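Local structure of CrtC domain-containing protein (Fusarium vanettenii 77-13-4, 7A0Q) at residues E31-Y45 / A153-T165. The protein is a fungal kievitone hydratase, a lyase that probably adds water to the prenyl group of the plant isoflavonoid phytoalexin kievitone and so detoxifies it. Sequence-based numbering, arbitrary orientation.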
loop_
_atom_site.group_PDB
_atom_site.type_symbol
_atom_site.label_atom_id
_atom_site.label_comp_id
_atom_site.label_asym_id
_atom_site.label_seq_id
_atom_site.Cartn_x
_atom_site.Cartn_y
_atom_site.Cartn_z
ATOM N N GLU A 31 8.306 3.367 -13.360
ATOM C CA GLU A 31 8.324 2.592 -14.586
ATOM C C GLU A 31 7.683 3.398 -15.708
ATOM O O GLU A 31 7.053 4.439 -15.485
ATOM C CB GLU A 31 7.620 1.243 -14.388
ATOM C CG GLU A 31 8.454 0.329 -13.522
ATOM C CD GLU A 31 7.763 -0.982 -13.173
ATOM O OE1 GLU A 31 6.516 -1.056 -13.252
ATOM O OE2 GLU A 31 8.491 -1.935 -12.821
ATOM N N ASN A 32 7.879 2.926 -16.940
ATOM C CA ASN A 32 7.275 3.553 -18.105
ATOM C C ASN A 32 6.727 2.452 -19.013
ATOM O O ASN A 32 7.110 2.307 -20.171
ATOM C CB ASN A 32 8.275 4.451 -18.839
ATOM C CG ASN A 32 7.635 5.227 -19.984
ATOM O OD1 ASN A 32 6.485 5.667 -19.892
ATOM N ND2 ASN A 32 8.383 5.404 -21.066
ATOM N N SER A 33 5.799 1.663 -18.483
ATOM C CA SER A 33 5.235 0.528 -19.198
ATOM C C SER A 33 3.717 0.650 -19.263
ATOM O O SER A 33 3.111 1.570 -18.705
ATOM C CB SER A 33 5.643 -0.788 -18.531
ATOM O OG SER A 33 5.675 -0.646 -17.126
ATOM N N LYS A 34 3.102 -0.307 -19.951
ATOM C CA LYS A 34 1.652 -0.351 -20.075
ATOM C C LYS A 34 1.056 -1.051 -18.859
ATOM O O LYS A 34 1.611 -2.035 -18.366
ATOM C CB LYS A 34 1.245 -1.074 -21.360
ATOM C CG LYS A 34 2.014 -0.584 -22.596
ATOM C CD LYS A 34 1.870 0.930 -22.745
ATOM C CE LYS A 34 1.438 1.326 -24.150
ATOM N NZ LYS A 34 0.491 2.475 -24.130
ATOM N N THR A 35 -0.102 -0.562 -18.402
ATOM C CA THR A 35 -0.649 -0.985 -17.108
ATOM C C THR A 35 -1.024 -2.466 -17.097
ATOM O O THR A 35 -0.792 -3.169 -16.102
ATOM C CB THR A 35 -1.872 -0.129 -16.750
ATOM O OG1 THR A 35 -1.613 1.249 -17.064
ATOM C CG2 THR A 35 -2.182 -0.235 -15.268
ATOM N N THR A 36 -1.624 -2.962 -18.174
ATOM C CA THR A 36 -2.038 -4.355 -18.241
ATOM C C THR A 36 -1.157 -5.169 -19.177
ATOM O O THR A 36 -1.478 -6.325 -19.469
ATOM C CB THR A 36 -3.512 -4.459 -18.653
ATOM O OG1 THR A 36 -3.768 -3.569 -19.747
ATOM C CG2 THR A 36 -4.414 -4.072 -17.481
ATOM N N GLY A 37 -0.064 -4.578 -19.658
ATOM C CA GLY A 37 0.919 -5.313 -20.437
ATOM C C GLY A 37 0.330 -5.898 -21.703
ATOM O O GLY A 37 -0.332 -5.217 -22.490
ATOM N N THR A 38 0.556 -7.188 -21.904
ATOM C CA THR A 38 0.053 -7.870 -23.087
ATOM C C THR A 38 -1.426 -8.241 -22.995
ATOM O O THR A 38 -2.012 -8.620 -24.020
ATOM C CB THR A 38 0.859 -9.146 -23.328
ATOM O OG1 THR A 38 0.587 -10.059 -22.261
ATOM C CG2 THR A 38 2.352 -8.854 -23.354
ATOM N N ASN A 39 -2.029 -8.170 -21.803
ATOM C CA ASN A 39 -3.387 -8.651 -21.527
ATOM C C ASN A 39 -3.545 -10.143 -21.832
ATOM O O ASN A 39 -4.671 -10.641 -22.009
ATOM C CB ASN A 39 -4.440 -7.817 -22.278
ATOM C CG ASN A 39 -4.599 -6.435 -21.689
ATOM O OD1 ASN A 39 -5.339 -6.231 -20.726
ATOM N ND2 ASN A 39 -3.877 -5.468 -22.252
ATOM N N ALA A 40 -2.428 -10.872 -21.865
ATOM C CA ALA A 40 -2.454 -12.301 -22.162
ATOM C C ALA A 40 -3.009 -13.119 -21.001
ATOM O O ALA A 40 -3.559 -14.206 -21.217
ATOM C CB ALA A 40 -1.049 -12.789 -22.505
ATOM N N ILE A 41 -2.838 -12.641 -19.774
ATOM C CA ILE A 41 -3.357 -13.319 -18.591
ATOM C C ILE A 41 -4.773 -12.813 -18.357
ATOM O O ILE A 41 -4.964 -11.595 -18.211
ATOM C CB ILE A 41 -2.472 -13.065 -17.367
ATOM C CG1 ILE A 41 -1.107 -13.741 -17.565
ATOM C CG2 ILE A 41 -3.168 -13.578 -16.109
ATOM C CD1 ILE A 41 -0.038 -13.244 -16.621
ATOM N N PRO A 42 -5.781 -13.683 -18.342
ATOM C CA PRO A 42 -7.186 -13.239 -18.288
ATOM C C PRO A 42 -7.640 -12.916 -16.864
ATOM O O PRO A 42 -8.357 -13.674 -16.186
ATOM C CB PRO A 42 -7.935 -14.430 -18.894
ATOM C CG PRO A 42 -7.110 -15.624 -18.506
ATOM C CD PRO A 42 -5.661 -15.147 -18.500
ATOM N N ILE A 43 -7.211 -11.751 -16.382
ATOM C CA ILE A 43 -7.578 -11.325 -15.028
ATOM C C ILE A 43 -9.085 -11.088 -14.942
ATOM O O ILE A 43 -9.780 -10.918 -15.943
ATOM C CB ILE A 43 -6.775 -10.087 -14.592
ATOM C CG1 ILE A 43 -7.065 -8.898 -15.505
ATOM C CG2 ILE A 43 -5.278 -10.403 -14.593
ATOM C CD1 ILE A 43 -6.411 -7.612 -15.050
ATOM N N VAL A 44 -9.611 -11.110 -13.715
ATOM C CA VAL A 44 -11.060 -11.230 -13.558
ATOM C C VAL A 44 -11.799 -9.894 -13.528
ATOM O O VAL A 44 -12.988 -9.857 -13.192
ATOM C CB VAL A 44 -11.423 -12.037 -12.298
ATOM C CG1 VAL A 44 -10.860 -13.452 -12.401
ATOM C CG2 VAL A 44 -10.931 -11.344 -11.029
ATOM N N TYR A 45 -11.128 -8.800 -13.898
ATOM C CA TYR A 45 -11.812 -7.511 -14.010
ATOM C C TYR A 45 -11.046 -6.594 -14.951
ATOM O O TYR A 45 -9.880 -6.832 -15.287
ATOM C CB TYR A 45 -11.983 -6.835 -12.639
ATOM C CG TYR A 45 -10.778 -6.929 -11.744
ATOM C CD1 TYR A 45 -9.620 -6.221 -12.020
ATOM C CD2 TYR A 45 -10.789 -7.753 -10.620
ATOM C CE1 TYR A 45 -8.505 -6.312 -11.201
ATOM C CE2 TYR A 45 -9.696 -7.849 -9.805
ATOM C CZ TYR A 45 -8.552 -7.138 -10.092
ATOM O OH TYR A 45 -7.453 -7.223 -9.271
ATOM N N ALA A 153 -0.422 5.625 -14.180
ATOM C CA ALA A 153 -0.174 4.196 -13.977
ATOM C C ALA A 153 0.661 3.598 -15.113
ATOM O O ALA A 153 0.280 2.624 -15.764
ATOM C CB ALA A 153 -1.495 3.460 -13.819
ATOM N N THR A 154 1.845 4.184 -15.303
ATOM C CA THR A 154 2.846 3.745 -16.268
ATOM C C THR A 154 3.601 2.508 -15.786
ATOM O O THR A 154 4.830 2.461 -15.855
ATOM C CB THR A 154 3.826 4.899 -16.513
ATOM O OG1 THR A 154 4.561 5.144 -15.297
ATOM C CG2 THR A 154 3.081 6.146 -16.919
ATOM N N THR A 155 2.877 1.500 -15.293
ATOM C CA THR A 155 3.497 0.448 -14.500
ATOM C C THR A 155 2.635 -0.809 -14.590
ATOM O O THR A 155 1.404 -0.730 -14.521
ATOM C CB THR A 155 3.674 0.920 -13.044
ATOM O OG1 THR A 155 4.375 -0.067 -12.279
ATOM C CG2 THR A 155 2.313 1.259 -12.383
ATOM N N GLY A 156 3.287 -1.956 -14.774
ATOM C CA GLY A 156 2.558 -3.213 -14.930
ATOM C C GLY A 156 1.857 -3.632 -13.640
ATOM O O GLY A 156 2.461 -3.639 -12.561
ATOM N N ALA A 157 0.573 -3.981 -13.746
ATOM C CA ALA A 157 -0.218 -4.268 -12.554
ATOM C C ALA A 157 0.222 -5.560 -11.873
ATOM O O ALA A 157 0.660 -6.519 -12.521
ATOM C CB ALA A 157 -1.708 -4.378 -12.896
ATOM N N VAL A 158 0.120 -5.554 -10.541
ATOM C CA VAL A 158 0.218 -6.754 -9.707
ATOM C C VAL A 158 -1.210 -7.239 -9.505
ATOM O O VAL A 158 -2.002 -6.578 -8.830
ATOM C CB VAL A 158 0.878 -6.450 -8.354
ATOM C CG1 VAL A 158 0.906 -7.695 -7.458
ATOM C CG2 VAL A 158 2.281 -5.857 -8.543
ATOM N N ALA A 159 -1.544 -8.381 -10.104
ATOM C CA ALA A 159 -2.884 -8.960 -10.012
ATOM C C ALA A 159 -2.846 -9.997 -8.891
ATOM O O ALA A 159 -2.460 -11.152 -9.108
ATOM C CB ALA A 159 -3.303 -9.575 -11.346
ATOM N N ASN A 160 -3.234 -9.571 -7.685
ATOM C CA ASN A 160 -3.073 -10.424 -6.509
ATOM C C ASN A 160 -3.769 -11.757 -6.714
ATOM O O ASN A 160 -4.883 -11.820 -7.240
ATOM C CB ASN A 160 -3.618 -9.704 -5.282
ATOM C CG ASN A 160 -2.671 -8.623 -4.813
ATOM O OD1 ASN A 160 -1.748 -8.881 -4.038
ATOM N ND2 ASN A 160 -2.867 -7.410 -5.310
ATOM N N GLY A 161 -3.101 -12.831 -6.287
ATOM C CA GLY A 161 -3.640 -14.164 -6.470
ATOM C C GLY A 161 -3.421 -14.740 -7.845
ATOM O O GLY A 161 -3.799 -15.898 -8.080
ATOM N N GLY A 162 -2.842 -13.963 -8.758
ATOM C CA GLY A 162 -2.555 -14.401 -10.108
ATOM C C GLY A 162 -3.491 -13.771 -11.116
ATOM O O GLY A 162 -3.054 -13.358 -12.194
ATOM N N ALA A 163 -4.778 -13.689 -10.774
ATOM C CA ALA A 163 -5.789 -13.128 -11.663
ATOM C C ALA A 163 -6.565 -11.987 -11.021
ATOM O O ALA A 163 -7.529 -11.496 -11.618
ATOM C CB ALA A 163 -6.761 -14.218 -12.130
ATOM N N GLY A 164 -6.182 -11.562 -9.820
ATOM C CA GLY A 164 -6.729 -10.362 -9.214
ATOM C C GLY A 164 -7.656 -10.600 -8.047
ATOM O O GLY A 164 -8.168 -9.623 -7.489
ATOM N N THR A 165 -7.889 -11.861 -7.656
ATOM C CA THR A 165 -8.826 -12.167 -6.578
ATOM C C THR A 165 -8.293 -13.314 -5.725
ATOM O O THR A 165 -7.561 -14.179 -6.206
ATOM C CB THR A 165 -10.222 -12.510 -7.143
ATOM O OG1 THR A 165 -11.155 -12.724 -6.073
ATOM C CG2 THR A 165 -10.165 -13.750 -8.050
HETATM O O HOH W 1 5.770 -2.924 -16.072
#
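The carboxylate of E31 takes a short bond from the hydroxyl of T155 (OG1 to OE1, 2.6 Å), while T154 OG1 donates to the E31 carbonyl O. These bonds hold the irregular segment 31-45, which precedes strand 58-66, against the first lipocalin-like domain, along the loop leading into strand 158-168 and its start. T155 reaches E31 because its OG1 stands opposite the backbone N (chi1 -176°); the hydroxyl meets OE1 on the anti side, tilted out of the carboxylate plane. The other carboxylate oxygen, OE2, forms a salt bridge with R253 of the second domain's barrel, and R253 also bonds the G156 carbonyl, so one arginine ties both segments to that barrel. A water molecule accepts from G156 N at 3.0 Å.

T154 is the centre of an inverse gamma turn, and its carbonyl O accepts a nearly straight bond from S33 N (2.9 Å, 173°), although the donor stands well above the carbonyl plane. Next along, T35 binds twice: OG1 donates to A153 O at 2.7 Å, and its carbonyl receives A157 N in plane. Between these bonds the CA-H of T35 points almost straight at T155 O, 3.3 Å from CA.

At the type II' turn T36-N39 segment 31-45 swings away from 153-165; it returns where I41 CG2 nears G162 O and A163 O accepts from V44 N at 3.0 Å. I43 CG2 packs on the A159 methyl, and the side chains of V44 and T165 cross at about a right angle, touching through their CG2 methyls (3.9 Å). At the far end the Y45 ring meets G164 O with its edge, in the ring plane, and Y45 OH donates to a lone pair of that carbonyl oxygen at 3.1 Å.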